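Local coordinates for putative cell invasion protein with MAC/Perforin domain (Bacteroides thetaiotaomicron VPI-5482, PDB 3KK7) that is of unknown function but belongs to the membrane-attack complex/perforin family, whose pore-forming members insert into membranes, at residues T101-L106 with A249-K254; A105-D110 with D242-I247; V157-L162 with L225-D230. All blocks are in the same frame, centred on the assembly; numbering follows the deposited sequence.

Interaction 1: T101-L106 with A249-K254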
loop_
_atom_site.group_PDB
_atom_site.type_symbol
_atom_site.label_atom_id
_atom_site.label_comp_id
_atom_site.label_asym_id
_atom_site.label_seq_id
_atom_site.Cartn_x
_atom_site.Cartn_y
_atom_site.Cartn_z
ATOM N N THR A 101 5.027 3.220 30.617
ATOM C CA THR A 101 6.132 3.960 30.018
ATOM C C THR A 101 6.913 2.917 29.267
ATOM O O THR A 101 6.828 1.748 29.583
ATOM C CB THR A 101 7.037 4.625 31.055
ATOM O OG1 THR A 101 7.670 3.620 31.846
ATOM C CG2 THR A 101 6.247 5.539 31.958
ATOM N N GLU A 102 7.665 3.339 28.269
ATOM C CA GLU A 102 8.418 2.424 27.420
ATOM C C GLU A 102 9.681 3.138 26.932
ATOM O O GLU A 102 9.618 4.282 26.478
ATOM C CB GLU A 102 7.554 2.020 26.219
ATOM C CG GLU A 102 7.804 0.619 25.683
ATOM C CD GLU A 102 6.983 -0.464 26.417
ATOM O OE1 GLU A 102 5.722 -0.401 26.387
ATOM O OE2 GLU A 102 7.602 -1.396 27.002
ATOM N N THR A 103 10.830 2.488 27.053
ATOM C CA THR A 103 12.026 2.960 26.358
ATOM C C THR A 103 12.544 1.819 25.482
ATOM O O THR A 103 12.463 0.641 25.844
ATOM C CB THR A 103 13.102 3.458 27.316
ATOM O OG1 THR A 103 13.497 2.395 28.170
ATOM C CG2 THR A 103 12.584 4.618 28.163
ATOM N N LYS A 104 12.983 2.172 24.287
ATOM C CA LYS A 104 13.559 1.216 23.356
ATOM C C LYS A 104 14.730 1.945 22.730
ATOM O O LYS A 104 14.605 3.116 22.404
ATOM C CB LYS A 104 12.611 0.837 22.197
ATOM C CG LYS A 104 11.123 0.699 22.459
ATOM C CD LYS A 104 10.387 0.926 21.113
ATOM C CE LYS A 104 8.867 0.629 21.140
ATOM N NZ LYS A 104 8.307 0.785 19.759
ATOM N N ALA A 105 15.835 1.244 22.536
ATOM C CA ALA A 105 17.002 1.785 21.846
ATOM C C ALA A 105 17.367 0.804 20.743
ATOM O O ALA A 105 17.234 -0.398 20.911
ATOM C CB ALA A 105 18.179 1.978 22.820
ATOM N N LEU A 106 17.812 1.323 19.612
ATOM C CA LEU A 106 18.247 0.485 18.502
ATOM C C LEU A 106 19.551 1.029 17.922
ATOM O O LEU A 106 19.642 2.203 17.609
ATOM C CB LEU A 106 17.176 0.472 17.415
ATOM C CG LEU A 106 17.411 -0.479 16.251
ATOM C CD1 LEU A 106 17.483 -1.938 16.776
ATOM C CD2 LEU A 106 16.286 -0.268 15.227
ATOM N N ALA A 249 24.040 5.778 27.827
ATOM C CA ALA A 249 24.678 6.766 28.697
ATOM C C ALA A 249 24.268 8.203 28.364
ATOM O O ALA A 249 24.738 9.143 29.011
ATOM C CB ALA A 249 26.199 6.646 28.631
ATOM N N SER A 250 23.378 8.373 27.386
ATOM C CA SER A 250 23.123 9.690 26.800
ATOM C C SER A 250 21.765 10.278 27.072
ATOM O O SER A 250 21.387 11.257 26.434
ATOM C CB SER A 250 23.331 9.629 25.291
ATOM O OG SER A 250 24.708 9.473 25.033
ATOM N N TYR A 251 21.020 9.699 28.008
ATOM C CA TYR A 251 19.782 10.322 28.419
ATOM C C TYR A 251 19.520 9.981 29.856
ATOM O O TYR A 251 20.139 9.093 30.394
ATOM C CB TYR A 251 18.635 9.909 27.501
ATOM C CG TYR A 251 18.097 8.558 27.785
ATOM C CD1 TYR A 251 18.678 7.432 27.220
ATOM C CD2 TYR A 251 17.003 8.392 28.630
ATOM C CE1 TYR A 251 18.197 6.163 27.481
ATOM C CE2 TYR A 251 16.507 7.115 28.910
ATOM C CZ TYR A 251 17.114 6.004 28.330
ATOM O OH TYR A 251 16.635 4.746 28.589
ATOM N N GLU A 252 18.618 10.712 30.486
ATOM C CA GLU A 252 18.265 10.430 31.850
ATOM C C GLU A 252 16.762 10.561 32.055
ATOM O O GLU A 252 16.172 11.588 31.747
ATOM C CB GLU A 252 19.021 11.357 32.798
ATOM C CG GLU A 252 19.200 10.754 34.171
ATOM C CD GLU A 252 19.821 11.712 35.163
ATOM O OE1 GLU A 252 19.163 12.725 35.489
ATOM O OE2 GLU A 252 20.953 11.446 35.616
ATOM N N TRP A 253 16.149 9.498 32.559
ATOM C CA TRP A 253 14.764 9.541 32.997
ATOM C C TRP A 253 14.749 9.164 34.487
ATOM O O TRP A 253 14.799 7.984 34.828
ATOM C CB TRP A 253 13.898 8.594 32.152
ATOM C CG TRP A 253 12.416 8.893 32.189
ATOM C CD1 TRP A 253 11.765 9.751 33.035
ATOM C CD2 TRP A 253 11.395 8.294 31.377
ATOM N NE1 TRP A 253 10.415 9.742 32.778
ATOM C CE2 TRP A 253 10.160 8.861 31.768
ATOM C CE3 TRP A 253 11.406 7.353 30.344
ATOM C CZ2 TRP A 253 8.955 8.514 31.175
ATOM C CZ3 TRP A 253 10.203 7.007 29.750
ATOM C CH2 TRP A 253 8.993 7.594 30.167
ATOM N N LYS A 254 14.750 10.174 35.365
ATOM C CA LYS A 254 14.624 9.952 36.816
ATOM C C LYS A 254 13.161 9.796 37.179
ATOM O O LYS A 254 12.349 10.616 36.760
ATOM C CB LYS A 254 15.130 11.137 37.621
ATOM C CG LYS A 254 16.613 11.405 37.572
ATOM C CD LYS A 254 17.061 12.153 38.857
ATOM C CE LYS A 254 18.100 13.210 38.568
ATOM N NZ LYS A 254 17.452 14.381 37.910
#
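Thr101, through CB and CG2, and Thr103, through CG2 alone, lie against the six-membered ring of Trp253, and these apolar touches make up most of the contact. The CG2 of Thr103 meets the indole at its edge, in the ring plane, 3.7 Å from Trp253 CE3 and the same from CZ3. Thr101 comes in more obliquely, with its CB 3.7 Å from Trp253 CH2. Thr103 turns OG1 between the backbone N and the carbonyl carbon (chi1 61°), which leaves CG2 anti to the carbonyl carbon and at the indole edge. Trp253 extends its CG anti to its backbone N (chi1 -160°), reaching across to strand 101-106.

Polar groups add little. Tyr251 OH approaches Thr103 OG1 at 3.9 Å, and no hydrogen bond joins the two segments. An ion pair between Lys254 NZ and Glu252 OE1 (3.4 Å) stays within one strand, and Lys104 forms its salt bridge with Asp337, away from the contact.

Nor does the backbone pair here. The strands run nearly antiparallel, at 162°, but their axes stay 11.1 Å apart, a distance spanned by side chains. Strand 101-106 is hydrogen-bonded instead to strand 157-173, whose Leu162 and Ile164 also touch Tyr251, while Ile164 touches Trp253 as well. Strand 251-254 pairs with strand 271-274.

A small sheet thus lies over one face of a large bent one. By its topology, the inserted region between strands 220-230 and 288-298 probably corresponds to one of the two segments that become membrane-spanning hairpins in pore-forming relatives, an arrangement characteristic of the MACPF fold.

Interaction 2: A105-D110 with D242-I247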
loop_
_atom_site.group_PDB
_atom_site.type_symbol
_atom_site.label_atom_id
_atom_site.label_comp_id
_atom_site.label_asym_id
_atom_site.label_seq_id
_atom_site.Cartn_x
_atom_site.Cartn_y
_atom_site.Cartn_z
ATOM N N ALA A 105 15.835 1.244 22.536
ATOM C CA ALA A 105 17.002 1.785 21.846
ATOM C C ALA A 105 17.367 0.804 20.743
ATOM O O ALA A 105 17.234 -0.398 20.911
ATOM C CB ALA A 105 18.179 1.978 22.820
ATOM N N LEU A 106 17.812 1.323 19.612
ATOM C CA LEU A 106 18.247 0.485 18.502
ATOM C C LEU A 106 19.551 1.029 17.922
ATOM O O LEU A 106 19.642 2.203 17.609
ATOM C CB LEU A 106 17.176 0.472 17.415
ATOM C CG LEU A 106 17.411 -0.479 16.251
ATOM C CD1 LEU A 106 17.483 -1.938 16.776
ATOM C CD2 LEU A 106 16.286 -0.268 15.227
ATOM N N SER A 107 20.541 0.165 17.778
ATOM C CA SER A 107 21.767 0.512 17.102
ATOM C C SER A 107 21.873 -0.315 15.835
ATOM O O SER A 107 21.577 -1.510 15.850
ATOM C CB SER A 107 22.945 0.180 17.975
ATOM O OG SER A 107 22.854 0.837 19.212
ATOM N N TYR A 108 22.340 0.318 14.757
ATOM C CA TYR A 108 22.423 -0.326 13.461
ATOM C C TYR A 108 23.535 0.262 12.603
ATOM O O TYR A 108 23.600 1.469 12.382
ATOM C CB TYR A 108 21.053 -0.295 12.750
ATOM C CG TYR A 108 20.395 1.065 12.515
ATOM C CD1 TYR A 108 19.794 1.777 13.559
ATOM C CD2 TYR A 108 20.319 1.608 11.224
ATOM C CE1 TYR A 108 19.170 3.036 13.331
ATOM C CE2 TYR A 108 19.696 2.841 10.974
ATOM C CZ TYR A 108 19.125 3.554 12.023
ATOM O OH TYR A 108 18.509 4.759 11.753
ATOM N N SER A 109 24.405 -0.628 12.136
ATOM C CA SER A 109 25.554 -0.286 11.291
ATOM C C SER A 109 25.198 -0.046 9.852
ATOM O O SER A 109 26.051 0.383 9.072
ATOM C CB SER A 109 26.575 -1.422 11.292
ATOM O OG SER A 109 27.201 -1.521 12.552
ATOM N N ASP A 110 23.979 -0.377 9.466
ATOM C CA ASP A 110 23.573 -0.152 8.089
ATOM C C ASP A 110 22.074 -0.337 7.995
ATOM O O ASP A 110 21.425 -0.726 8.986
ATOM C CB ASP A 110 24.347 -1.053 7.091
ATOM C CG ASP A 110 23.936 -2.514 7.155
ATOM O OD1 ASP A 110 22.739 -2.826 7.312
ATOM O OD2 ASP A 110 24.827 -3.374 7.027
ATOM N N ASP A 242 28.960 -0.520 20.785
ATOM C CA ASP A 242 29.397 0.821 21.159
ATOM C C ASP A 242 28.221 1.804 21.174
ATOM O O ASP A 242 28.063 2.602 22.083
ATOM C CB ASP A 242 30.508 1.333 20.239
ATOM C CG ASP A 242 31.841 0.588 20.434
ATOM O OD1 ASP A 242 31.976 -0.176 21.412
ATOM O OD2 ASP A 242 32.766 0.770 19.613
HETATM N N MSE A 243 27.360 1.726 20.178
HETATM C CA MSE A 243 26.217 2.643 20.107
HETATM C C MSE A 243 25.198 2.310 21.217
HETATM O O MSE A 243 24.700 3.221 21.904
HETATM C CB MSE A 243 25.601 2.599 18.703
HETATM C CG MSE A 243 24.332 3.438 18.529
HETATM SE SE MSE A 243 24.610 5.348 18.642
HETATM C CE MSE A 243 25.615 5.595 16.971
ATOM N N ASP A 244 24.912 1.013 21.391
ATOM C CA ASP A 244 24.093 0.537 22.505
ATOM C C ASP A 244 24.533 1.186 23.840
ATOM O O ASP A 244 23.697 1.620 24.628
ATOM C CB ASP A 244 24.197 -1.000 22.647
ATOM C CG ASP A 244 23.433 -1.773 21.582
ATOM O OD1 ASP A 244 22.668 -1.205 20.767
ATOM O OD2 ASP A 244 23.607 -2.995 21.558
ATOM N N VAL A 245 25.839 1.255 24.080
ATOM C CA VAL A 245 26.376 1.813 25.332
ATOM C C VAL A 245 26.214 3.313 25.332
ATOM O O VAL A 245 25.867 3.902 26.368
ATOM C CB VAL A 245 27.881 1.493 25.504
ATOM C CG1 VAL A 245 28.460 2.147 26.772
ATOM C CG2 VAL A 245 28.116 -0.031 25.523
ATOM N N ALA A 246 26.446 3.935 24.174
ATOM C CA ALA A 246 26.391 5.384 24.089
ATOM C C ALA A 246 24.968 5.884 24.292
ATOM O O ALA A 246 24.711 6.756 25.126
ATOM C CB ALA A 246 26.934 5.863 22.787
ATOM N N ILE A 247 24.035 5.324 23.532
ATOM C CA ILE A 247 22.627 5.699 23.684
ATOM C C ILE A 247 22.233 5.636 25.145
ATOM O O ILE A 247 21.685 6.577 25.688
ATOM C CB ILE A 247 21.674 4.779 22.901
ATOM C CG1 ILE A 247 21.789 5.069 21.395
ATOM C CG2 ILE A 247 20.213 5.000 23.394
ATOM C CD1 ILE A 247 20.985 4.083 20.491
HETATM O O HOH W 1 19.833 -0.769 22.152
HETATM O O HOH W 2 20.701 -2.234 19.129
#
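Ser107 and Asp244 face each other where helix 236-249 lies across the first long strand of the MACPF sheet, one of the helix-on-sheet layers of this fold. The short helix and strand segments run at 147° to each other and approach to 7.7 Å, close enough for a serine to reach the helix directly.

Ser107 points its side chain at the helix, with OG anti to its own carbonyl carbon (chi1 -57°). The hydroxyl donates to Asp244 OD1 over 2.6 Å, a short bond that meets the carboxylate on its anti side and 32° out of its plane. Asp244 starts off to the side of the strand and its carboxylate swings back toward it. The hydroxyl also lies beside Met243, a selenomethionine, whose CG is 3.1 Å from Ser107 OG. From there the Met243 chain bends twice and leads away from the strand, toward Val158 and Leu291, so that CB and CG do the touching.

One turn further along the helix, Ile247 takes over with van der Waals contacts. Its CG2 branch makes an apolar touch with Ala105 CB at 3.7 Å, while the other branch carries CD1 to 3.7 Å from Leu106 O. The helix is tied down again near its start, where Ser109 N is hydrogen-bonded to Glu240 OE2 and Ser109 OG to Phe236 O.

Solvent enters beside the partly exposed Asp244. Water 2 accepts from Ser107 N at 2.8 Å and lies 2.8 Å from Asp244 OD1, the same oxygen that takes the Ser107 hydroxyl.

Interaction 3: V157-L162 with L225-D230; sequences VVHGEL and LFYGVD
Phe226 and Gly160 lie in the tight part of this antiparallel pairing. Their CA atoms are 4.5 Å apart, and the absence of a side chain on Gly160 lets the backbones come close beside Phe226 CB. The edge of the Phe226 ring reaches Gly160 O, with CD1 3.8 Å from it. Two backbone bonds join the pair, Phe226 N to Gly160 O at 2.8 Å and Gly160 N to Phe226 O; both donors sit well above the carbonyl planes. Beyond them Leu162 CB meets Phe226 CE1, and Met243 and Leu291 help to cover this face. On the other face Glu161 CG lies against Leu225 CD2 at 3.7 Å.

Val158 and Gly228 exchange two nearly straight bonds, and Val157 packs obliquely on Tyr227, CG1 3.9 Å from CE2. The looser side is at the partly exposed Val229, which pairs with Val157 in register but whose side chain makes no close contact across the strands. The His159 and Tyr227 rings stand obliquely, planes at 59°. Water 3 enters at the imidazole edge, 2.7 Å from His159 ND1, and donates to Phe226 O.

Backbone bonds therefore fix the register, while the faces differ in chemistry: Val158 and Phe226 lie under helix 236-249, whereas the opposite face mixes Val157 and Leu225 with the polar ends of His159, Glu161 and Tyr227. There the buried Glu161 forms a salt bridge with Arg139 of helix 133-146, which probably keeps its carboxylate ionised.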
loop_
_atom_site.group_PDB
_atom_site.type_symbol
_atom_site.label_atom_id
_atom_site.label_comp_id
_atom_site.label_asym_id
_atom_site.label_seq_id
_atom_site.Cartn_x
_atom_site.Cartn_y
_atom_site.Cartn_z
ATOM N N VAL A 157 30.846 4.191 10.293
ATOM C CA VAL A 157 29.553 4.738 10.638
ATOM C C VAL A 157 28.662 3.727 11.355
ATOM O O VAL A 157 28.590 2.562 10.958
ATOM C CB VAL A 157 28.835 5.255 9.353
ATOM C CG1 VAL A 157 27.359 5.496 9.578
ATOM C CG2 VAL A 157 29.536 6.515 8.853
ATOM N N VAL A 158 28.015 4.169 12.430
ATOM C CA VAL A 158 26.928 3.411 13.043
ATOM C C VAL A 158 25.798 4.368 13.420
ATOM O O VAL A 158 26.046 5.528 13.769
ATOM C CB VAL A 158 27.393 2.541 14.232
ATOM C CG1 VAL A 158 27.982 3.372 15.340
ATOM C CG2 VAL A 158 26.264 1.700 14.755
ATOM N N HIS A 159 24.559 3.881 13.310
ATOM C CA HIS A 159 23.359 4.676 13.601
ATOM C C HIS A 159 22.644 4.217 14.855
ATOM O O HIS A 159 22.769 3.071 15.265
ATOM C CB HIS A 159 22.391 4.615 12.441
ATOM C CG HIS A 159 23.046 4.837 11.124
ATOM N ND1 HIS A 159 23.269 6.095 10.617
ATOM C CD2 HIS A 159 23.557 3.965 10.224
ATOM C CE1 HIS A 159 23.900 5.986 9.459
ATOM N NE2 HIS A 159 24.084 4.706 9.198
ATOM N N GLY A 160 21.888 5.134 15.448
ATOM C CA GLY A 160 21.171 4.877 16.707
ATOM C C GLY A 160 19.789 5.506 16.686
ATOM O O GLY A 160 19.585 6.507 16.027
ATOM N N GLU A 161 18.842 4.880 17.382
ATOM C CA GLU A 161 17.509 5.452 17.592
ATOM C C GLU A 161 17.086 5.206 19.024
ATOM O O GLU A 161 17.362 4.139 19.584
ATOM C CB GLU A 161 16.484 4.868 16.631
ATOM C CG GLU A 161 15.112 5.540 16.723
ATOM C CD GLU A 161 14.056 4.899 15.855
ATOM O OE1 GLU A 161 14.377 4.010 15.060
ATOM O OE2 GLU A 161 12.891 5.289 15.971
ATOM N N LEU A 162 16.460 6.203 19.637
ATOM C CA LEU A 162 15.928 6.058 20.996
ATOM C C LEU A 162 14.458 6.402 20.947
ATOM O O LEU A 162 14.058 7.271 20.166
ATOM C CB LEU A 162 16.672 6.972 21.996
ATOM C CG LEU A 162 16.265 7.070 23.476
ATOM C CD1 LEU A 162 16.361 5.725 24.187
ATOM C CD2 LEU A 162 17.113 8.119 24.254
ATOM N N LEU A 225 17.434 10.351 17.032
ATOM C CA LEU A 225 18.284 9.605 16.118
ATOM C C LEU A 225 19.716 10.013 16.385
ATOM O O LEU A 225 19.976 11.163 16.734
ATOM C CB LEU A 225 17.922 9.892 14.664
ATOM C CG LEU A 225 16.447 9.718 14.317
ATOM C CD1 LEU A 225 16.201 10.269 12.930
ATOM C CD2 LEU A 225 16.079 8.258 14.423
ATOM N N PHE A 226 20.629 9.056 16.231
ATOM C CA PHE A 226 22.043 9.259 16.481
ATOM C C PHE A 226 22.872 8.885 15.251
ATOM O O PHE A 226 22.567 7.914 14.510
ATOM C CB PHE A 226 22.535 8.407 17.663
ATOM C CG PHE A 226 21.850 8.702 18.974
ATOM C CD1 PHE A 226 20.554 8.295 19.207
ATOM C CD2 PHE A 226 22.513 9.338 19.980
ATOM C CE1 PHE A 226 19.947 8.548 20.404
ATOM C CE2 PHE A 226 21.893 9.597 21.166
ATOM C CZ PHE A 226 20.617 9.194 21.377
ATOM N N TYR A 227 23.931 9.659 15.051
ATOM C CA TYR A 227 24.885 9.394 13.998
ATOM C C TYR A 227 26.285 9.451 14.581
ATOM O O TYR A 227 26.754 10.512 14.963
ATOM C CB TYR A 227 24.694 10.396 12.861
ATOM C CG TYR A 227 25.619 10.156 11.690
ATOM C CD1 TYR A 227 26.880 10.730 11.654
ATOM C CD2 TYR A 227 25.221 9.361 10.589
ATOM C CE1 TYR A 227 27.737 10.514 10.560
ATOM C CE2 TYR A 227 26.083 9.150 9.489
ATOM C CZ TYR A 227 27.329 9.736 9.494
ATOM O OH TYR A 227 28.185 9.547 8.449
ATOM N N GLY A 228 26.928 8.285 14.675
ATOM C CA GLY A 228 28.284 8.139 15.235
ATOM C C GLY A 228 29.366 7.657 14.260
ATOM O O GLY A 228 29.120 6.823 13.366
ATOM N N VAL A 229 30.576 8.207 14.434
ATOM C CA VAL A 229 31.761 7.689 13.755
ATOM C C VAL A 229 32.585 6.937 14.806
ATOM O O VAL A 229 33.189 7.550 15.700
ATOM C CB VAL A 229 32.565 8.797 13.074
ATOM C CG1 VAL A 229 33.878 8.257 12.522
ATOM C CG2 VAL A 229 31.722 9.427 11.972
ATOM N N ASP A 230 32.584 5.611 14.705
ATOM C CA ASP A 230 33.283 4.776 15.658
ATOM C C ASP A 230 34.770 4.873 15.317
ATOM O O ASP A 230 35.201 4.624 14.188
ATOM C CB ASP A 230 32.772 3.336 15.595
ATOM C CG ASP A 230 33.142 2.525 16.818
ATOM O OD1 ASP A 230 34.347 2.257 17.037
ATOM O OD2 ASP A 230 32.207 2.135 17.543
HETATM O O HOH W 3 21.778 7.883 11.905
#

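Interaction 3 joins two neighbouring strands of the central sheet, whereas interactions 1 and 2 join its first long strand to the region inserted after strand 220-230. Interactions 2 and 3 are buried, with centres about 6 Å apart, and meet where Met243 CE packs on Val158 O; interaction 1 lies at the surface. Strand 93-108 serves interactions 1 and 2 and is itself hydrogen-bonded to strand 157-162 through Leu106 and Tyr108. Chemistry follows place: backbone bonds within the sheet, a serine-aspartate bond and water under the helix, and apolar threonine-indole packing at the surface, where strand 251-254 follows helix 236-249 in the chain.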